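Local coordinates for protein ferritin heavy chain (Trichoplusia ni, PDB 1Z6O) that stores iron as the ferroxidase-bearing heavy subunit of a secreted ferritin shell, oxidising ferrous iron so that it can be deposited as ferric hydroxide, at residues Cys21-Ser24 with Met25-Gln28; Ile75-Leu78 with Leu79-Gly82. One frame throughout, in Å; residues are numbered along the deposited sequence.

Contact 1 (Cys21-Ser24 with Met25-Gln28); sequences CRNS and MRQQ
Successive turns of one alpha-helix meet here, a local i to i+4 contact near the start of helix 19-47, the first long helix of the ferritin four-helix bundle. Four backbone bonds carry it: the amides of Met25, Arg26, Gln27 and Gln28 reach back to the carbonyls of Cys21, Arg22, Asn23 and Ser24. In the first, Met25 N lies 3.0 Å from Cys21 O.

The side chains of the later turn lean on the same carbonyls. Arg26 has CG anti to its own carbonyl carbon (chi1 -67°), which lays the methylene against the preceding turn, CG 3.3 Å from Arg22 O. The arginine chain then bends at chi3 and leaves the helix, and its NH1 donates to the backbone of Asp87, in the loop region that follows helix 54-80. Its positive group keeps clear of Arg22, with Arg22 NE 6.4 Å from Arg26 NH1. Met25 uses its first methylene in a similar way, CG standing 3.5 Å from Cys21 O, but bends at chi2 and chi3 so that its end leads away from the earlier turn into the bundle, among Leu74, Tyr77 and Leu141.

Cys21 forms a disulfide with Cys130, tying this end of the helix covalently to helix 105-132. Gln28 lies at the end of the segment nearest the iron site: its amide is hydrogen-bonded to Ser122 through OE1 and to the iron ligand Glu32 through NE2, a second-shell position, with the side chain about 6 Å from the bound iron. Against the previous turn its side chain brings just the first methylene, Gln28 CB resting 3.6 Å from Ser24 O.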
ATOM      1  N   CYS M  21     -34.276 -34.105  39.249  1.00 18.83           N
ATOM      2  CA  CYS M  21     -33.216 -33.545  38.414  1.00 19.64           C
ATOM      3  C   CYS M  21     -33.107 -32.028  38.652  1.00 17.94           C
ATOM      4  O   CYS M  21     -32.017 -31.491  38.854  1.00 17.72           O
ATOM      5  CB  CYS M  21     -33.536 -33.854  36.951  1.00 17.97           C
ATOM      6  SG  CYS M  21     -32.362 -33.159  35.748  1.00 20.85           S
ATOM      7  N   ARG M  22     -34.241 -31.338  38.652  1.00 16.49           N
ATOM      8  CA  ARG M  22     -34.221 -29.901  38.869  1.00 18.35           C
ATOM      9  C   ARG M  22     -33.642 -29.549  40.239  1.00 20.65           C
ATOM     10  O   ARG M  22     -32.849 -28.618  40.361  1.00 17.43           O
ATOM     11  CB  ARG M  22     -35.631 -29.320  38.720  1.00 19.15           C
ATOM     12  CG  ARG M  22     -35.655 -27.797  38.715  1.00 27.25           C
ATOM     13  CD  ARG M  22     -37.042 -27.262  38.359  1.00 32.41           C
ATOM     14  NE  ARG M  22     -38.048 -27.758  39.291  1.00 31.63           N
ATOM     15  CZ  ARG M  22     -39.012 -28.617  38.974  1.00 39.28           C
ATOM     16  NH1 ARG M  22     -39.123 -29.082  37.734  1.00 38.34           N
ATOM     17  NH2 ARG M  22     -39.850 -29.038  39.911  1.00 36.57           N
ATOM     18  N   ASN M  23     -34.020 -30.294  41.276  1.00 17.81           N
ATOM     19  CA  ASN M  23     -33.483 -30.005  42.600  1.00 17.97           C
ATOM     20  C   ASN M  23     -31.979 -30.258  42.667  1.00 16.52           C
ATOM     21  O   ASN M  23     -31.264 -29.529  43.353  1.00 17.13           O
ATOM     22  CB  ASN M  23     -34.219 -30.817  43.683  1.00 19.57           C
ATOM     23  CG  ASN M  23     -35.621 -30.272  43.956  1.00 29.06           C
ATOM     24  OD1 ASN M  23     -35.930 -29.131  43.608  1.00 30.23           O
ATOM     25  ND2 ASN M  23     -36.466 -31.080  44.584  1.00 31.60           N
ATOM     26  N   SER M  24     -31.491 -31.289  41.981  1.00 15.77           N
ATOM     27  CA  SER M  24     -30.048 -31.549  41.984  1.00 16.66           C
ATOM     28  C   SER M  24     -29.314 -30.411  41.272  1.00 16.00           C
ATOM     29  O   SER M  24     -28.212 -30.043  41.668  1.00 15.88           O
ATOM     30  CB  SER M  24     -29.711 -32.875  41.280  1.00 19.30           C
ATOM     31  OG  SER M  24     -30.155 -33.966  42.054  1.00 32.09           O
ATOM     32  N   MET M  25     -29.919 -29.868  40.218  1.00 15.64           N
ATOM     33  CA  MET M  25     -29.307 -28.747  39.497  1.00 16.42           C
ATOM     34  C   MET M  25     -29.257 -27.511  40.402  1.00 15.27           C
ATOM     35  O   MET M  25     -28.261 -26.788  40.415  1.00 15.45           O
ATOM     36  CB  MET M  25     -30.112 -28.412  38.234  1.00 14.28           C
ATOM     37  CG  MET M  25     -29.891 -29.392  37.094  1.00 15.13           C
ATOM     38  SD  MET M  25     -28.284 -29.078  36.276  1.00 18.53           S
ATOM     39  CE  MET M  25     -28.741 -27.639  35.241  1.00 17.34           C
ATOM     40  N   ARG M  26     -30.332 -27.260  41.153  1.00 15.73           N
ATOM     41  CA  ARG M  26     -30.366 -26.103  42.054  1.00 16.83           C
ATOM     42  C   ARG M  26     -29.273 -26.227  43.117  1.00 19.07           C
ATOM     43  O   ARG M  26     -28.621 -25.241  43.486  1.00 17.59           O
ATOM     44  CB  ARG M  26     -31.750 -25.980  42.729  1.00 17.42           C
ATOM     45  CG  ARG M  26     -32.898 -25.623  41.750  1.00 19.46           C
ATOM     46  CD  ARG M  26     -34.265 -25.614  42.480  1.00 20.42           C
ATOM     47  NE  ARG M  26     -34.250 -24.611  43.543  1.00 18.58           N
ATOM     48  CZ  ARG M  26     -34.653 -23.353  43.393  1.00 21.24           C
ATOM     49  NH1 ARG M  26     -35.129 -22.934  42.228  1.00 17.45           N
ATOM     50  NH2 ARG M  26     -34.535 -22.499  44.397  1.00 19.91           N
ATOM     51  N   GLN M  27     -29.073 -27.440  43.616  1.00 17.38           N
ATOM     52  CA  GLN M  27     -28.042 -27.665  44.619  1.00 18.54           C
ATOM     53  C   GLN M  27     -26.655 -27.462  43.987  1.00 18.84           C
ATOM     54  O   GLN M  27     -25.744 -26.931  44.624  1.00 17.50           O
ATOM     55  CB  GLN M  27     -28.161 -29.085  45.183  1.00 22.72           C
ATOM     56  CG  GLN M  27     -27.158 -29.399  46.274  1.00 47.37           C
ATOM     57  CD  GLN M  27     -27.500 -30.682  47.020  1.00 70.47           C
ATOM     58  OE1 GLN M  27     -28.617 -30.841  47.527  1.00 75.57           O
ATOM     59  NE2 GLN M  27     -26.542 -31.604  47.093  1.00 73.27           N
ATOM     60  N   GLN M  28     -26.490 -27.883  42.738  1.00 15.65           N
ATOM     61  CA  GLN M  28     -25.197 -27.715  42.064  1.00 16.50           C
ATOM     62  C   GLN M  28     -24.882 -26.224  41.875  1.00 16.48           C
ATOM     63  O   GLN M  28     -23.731 -25.803  41.991  1.00 17.28           O
ATOM     64  CB  GLN M  28     -25.207 -28.412  40.694  1.00 15.48           C
ATOM     65  CG  GLN M  28     -23.821 -28.474  40.028  1.00 17.09           C
ATOM     66  CD  GLN M  28     -22.837 -29.266  40.873  1.00 25.10           C
ATOM     67  OE1 GLN M  28     -23.192 -30.296  41.431  1.00 21.68           O
ATOM     68  NE2 GLN M  28     -21.594 -28.792  40.968  1.00 19.12           N
TER

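Contact 2 (Ile75-Leu78 with Leu79-Gly82); sequences IEYL and LMRG
Tyr77 receives the methyl of Met80 over one face of its ring, a CH-pi contact in the last turn of helix 54-80, where a Schellman motif ends this second long helix of the ferritin bundle. Met80 CE sits 4.0 Å from the centroid of the Tyr77 ring, 28° off its normal; the bend at chi3 (74°) turns the methyl onto the ring.

Arg81 runs alongside the same tyrosine, its CG 3.4 Å from Tyr77 CE2. Bends at chi2 and chi3 bring its guanidinium to the phenol oxygen, and Arg81 NH1 donates to Tyr77 OH over 2.9 Å. The oxygen lies nearly in the guanidinium plane, while the planes of ring and guanidinium are 76° apart. Both groups have further partners: Tyr77 OH is hydrogen-bonded to His140, and Arg81 forms a salt bridge with Asp138 and a cation-pi contact with Tyr154 of a second heavy-chain subunit. A phenylalanine in place of Tyr77 would probably leave Arg81 NH1 and His140 ND1 without their shared oxygen and the guanidinium less firmly placed.

On another side of the helix Ile75 CG2 meets Leu79 CD1 at 3.9 Å, beside a neighbouring light chain. Gly82, with positive phi, leaves the helix; its N bonds to Leu79 O at 3.1 Å.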
ATOM      1  N   ILE M  75     -27.696 -21.945  35.567  1.00 14.53           N
ATOM      2  CA  ILE M  75     -28.911 -21.136  35.666  1.00 16.02           C
ATOM      3  C   ILE M  75     -29.492 -20.919  34.258  1.00 17.20           C
ATOM      4  O   ILE M  75     -30.706 -21.043  34.054  1.00 17.18           O
ATOM      5  CB  ILE M  75     -28.610 -19.760  36.322  1.00 16.48           C
ATOM      6  CG1 ILE M  75     -28.302 -19.966  37.813  1.00 16.52           C
ATOM      7  CG2 ILE M  75     -29.805 -18.799  36.129  1.00 17.76           C
ATOM      8  CD1 ILE M  75     -27.695 -18.729  38.498  1.00 18.60           C
ATOM      9  N   GLU M  76     -28.638 -20.595  33.287  1.00 15.63           N
ATOM     10  CA  GLU M  76     -29.121 -20.390  31.914  1.00 16.95           C
ATOM     11  C   GLU M  76     -29.761 -21.660  31.358  1.00 17.05           C
ATOM     12  O   GLU M  76     -30.713 -21.590  30.584  1.00 15.32           O
ATOM     13  CB  GLU M  76     -27.977 -19.966  30.978  1.00 19.19           C
ATOM     14  CG  GLU M  76     -27.418 -18.574  31.270  1.00 36.02           C
ATOM     15  CD  GLU M  76     -28.340 -17.453  30.808  1.00 59.42           C
ATOM     16  OE1 GLU M  76     -28.194 -16.321  31.316  1.00 70.24           O
ATOM     17  OE2 GLU M  76     -29.199 -17.693  29.927  1.00 63.98           O
ATOM     18  N   TYR M  77     -29.228 -22.822  31.725  1.00 15.52           N
ATOM     19  CA  TYR M  77     -29.804 -24.072  31.227  1.00 15.85           C
ATOM     20  C   TYR M  77     -31.239 -24.210  31.771  1.00 16.69           C
ATOM     21  O   TYR M  77     -32.171 -24.518  31.028  1.00 15.00           O
ATOM     22  CB  TYR M  77     -28.961 -25.284  31.672  1.00 16.29           C
ATOM     23  CG  TYR M  77     -29.448 -26.560  31.025  1.00 15.75           C
ATOM     24  CD1 TYR M  77     -28.902 -26.998  29.817  1.00 16.92           C
ATOM     25  CD2 TYR M  77     -30.548 -27.252  31.544  1.00 15.97           C
ATOM     26  CE1 TYR M  77     -29.450 -28.089  29.127  1.00 16.74           C
ATOM     27  CE2 TYR M  77     -31.108 -28.343  30.864  1.00 14.93           C
ATOM     28  CZ  TYR M  77     -30.555 -28.747  29.654  1.00 17.21           C
ATOM     29  OH  TYR M  77     -31.140 -29.767  28.934  1.00 16.47           O
ATOM     30  N   LEU M  78     -31.418 -23.992  33.069  1.00 13.87           N
ATOM     31  CA  LEU M  78     -32.761 -24.091  33.651  1.00 15.04           C
ATOM     32  C   LEU M  78     -33.725 -23.106  32.971  1.00 16.50           C
ATOM     33  O   LEU M  78     -34.873 -23.448  32.680  1.00 15.72           O
ATOM     34  CB  LEU M  78     -32.716 -23.808  35.165  1.00 14.81           C
ATOM     35  CG  LEU M  78     -31.945 -24.832  36.023  1.00 19.26           C
ATOM     36  CD1 LEU M  78     -32.029 -24.431  37.496  1.00 17.75           C
ATOM     37  CD2 LEU M  78     -32.533 -26.235  35.826  1.00 17.87           C
ATOM     38  N   LEU M  79     -33.264 -21.884  32.719  1.00 14.17           N
ATOM     39  CA  LEU M  79     -34.117 -20.877  32.080  1.00 14.99           C
ATOM     40  C   LEU M  79     -34.522 -21.322  30.675  1.00 15.92           C
ATOM     41  O   LEU M  79     -35.668 -21.127  30.257  1.00 15.71           O
ATOM     42  CB  LEU M  79     -33.385 -19.524  31.998  1.00 14.53           C
ATOM     43  CG  LEU M  79     -33.146 -18.801  33.338  1.00 16.29           C
ATOM     44  CD1 LEU M  79     -32.098 -17.691  33.144  1.00 16.27           C
ATOM     45  CD2 LEU M  79     -34.477 -18.213  33.857  1.00 15.07           C
ATOM     46  N   MET M  80     -33.579 -21.908  29.941  1.00 14.49           N
ATOM     47  CA  MET M  80     -33.865 -22.377  28.584  1.00 15.27           C
ATOM     48  C   MET M  80     -34.950 -23.460  28.593  1.00 15.93           C
ATOM     49  O   MET M  80     -35.762 -23.540  27.667  1.00 14.99           O
ATOM     50  CB  MET M  80     -32.593 -22.944  27.926  1.00 15.99           C
ATOM     51  CG  MET M  80     -32.874 -23.679  26.602  1.00 25.32           C
ATOM     52  SD  MET M  80     -31.411 -24.462  25.868  1.00 33.21           S
ATOM     53  CE  MET M  80     -31.224 -25.894  27.031  1.00 25.31           C
ATOM     54  N   ARG M  81     -34.956 -24.293  29.634  1.00 14.58           N
ATOM     55  CA  ARG M  81     -35.941 -25.375  29.751  1.00 14.39           C
ATOM     56  C   ARG M  81     -37.304 -24.903  30.277  1.00 17.17           C
ATOM     57  O   ARG M  81     -38.231 -25.706  30.424  1.00 17.50           O
ATOM     58  CB  ARG M  81     -35.384 -26.510  30.637  1.00 14.23           C
ATOM     59  CG  ARG M  81     -34.203 -27.274  29.983  1.00 14.32           C
ATOM     60  CD  ARG M  81     -34.662 -28.082  28.749  1.00 16.54           C
ATOM     61  NE  ARG M  81     -35.541 -29.195  29.130  1.00 16.85           N
ATOM     62  CZ  ARG M  81     -35.123 -30.384  29.574  1.00 20.02           C
ATOM     63  NH1 ARG M  81     -33.822 -30.650  29.694  1.00 15.15           N
ATOM     64  NH2 ARG M  81     -36.013 -31.312  29.922  1.00 16.56           N
ATOM     65  N   GLY M  82     -37.430 -23.610  30.562  1.00 15.20           N
ATOM     66  CA  GLY M  82     -38.713 -23.091  31.018  1.00 13.95           C
ATOM     67  C   GLY M  82     -38.863 -22.990  32.523  1.00 17.88           C
ATOM     68  O   GLY M  82     -39.960 -22.729  33.022  1.00 16.72           O
TER

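In the fold
Contacts 1 and 2 lie at the same end of the bundle, on consecutive helices, one near the start of helix 19-47 and the other at the close of helix 54-80. They meet through Met25, whose CB lies 4.0 Å from Leu78 CD2 and whose CE packs against the Tyr77 ring. Contact 1 is partly buried and is held by regular helical backbone bonds, its side chains dispersing to a disulfide, a loop and the edge of the iron site. Contact 2 is more deeply buried, adds an aromatic and guanidinium cluster of its own, and borders other subunits, which do not touch contact 1.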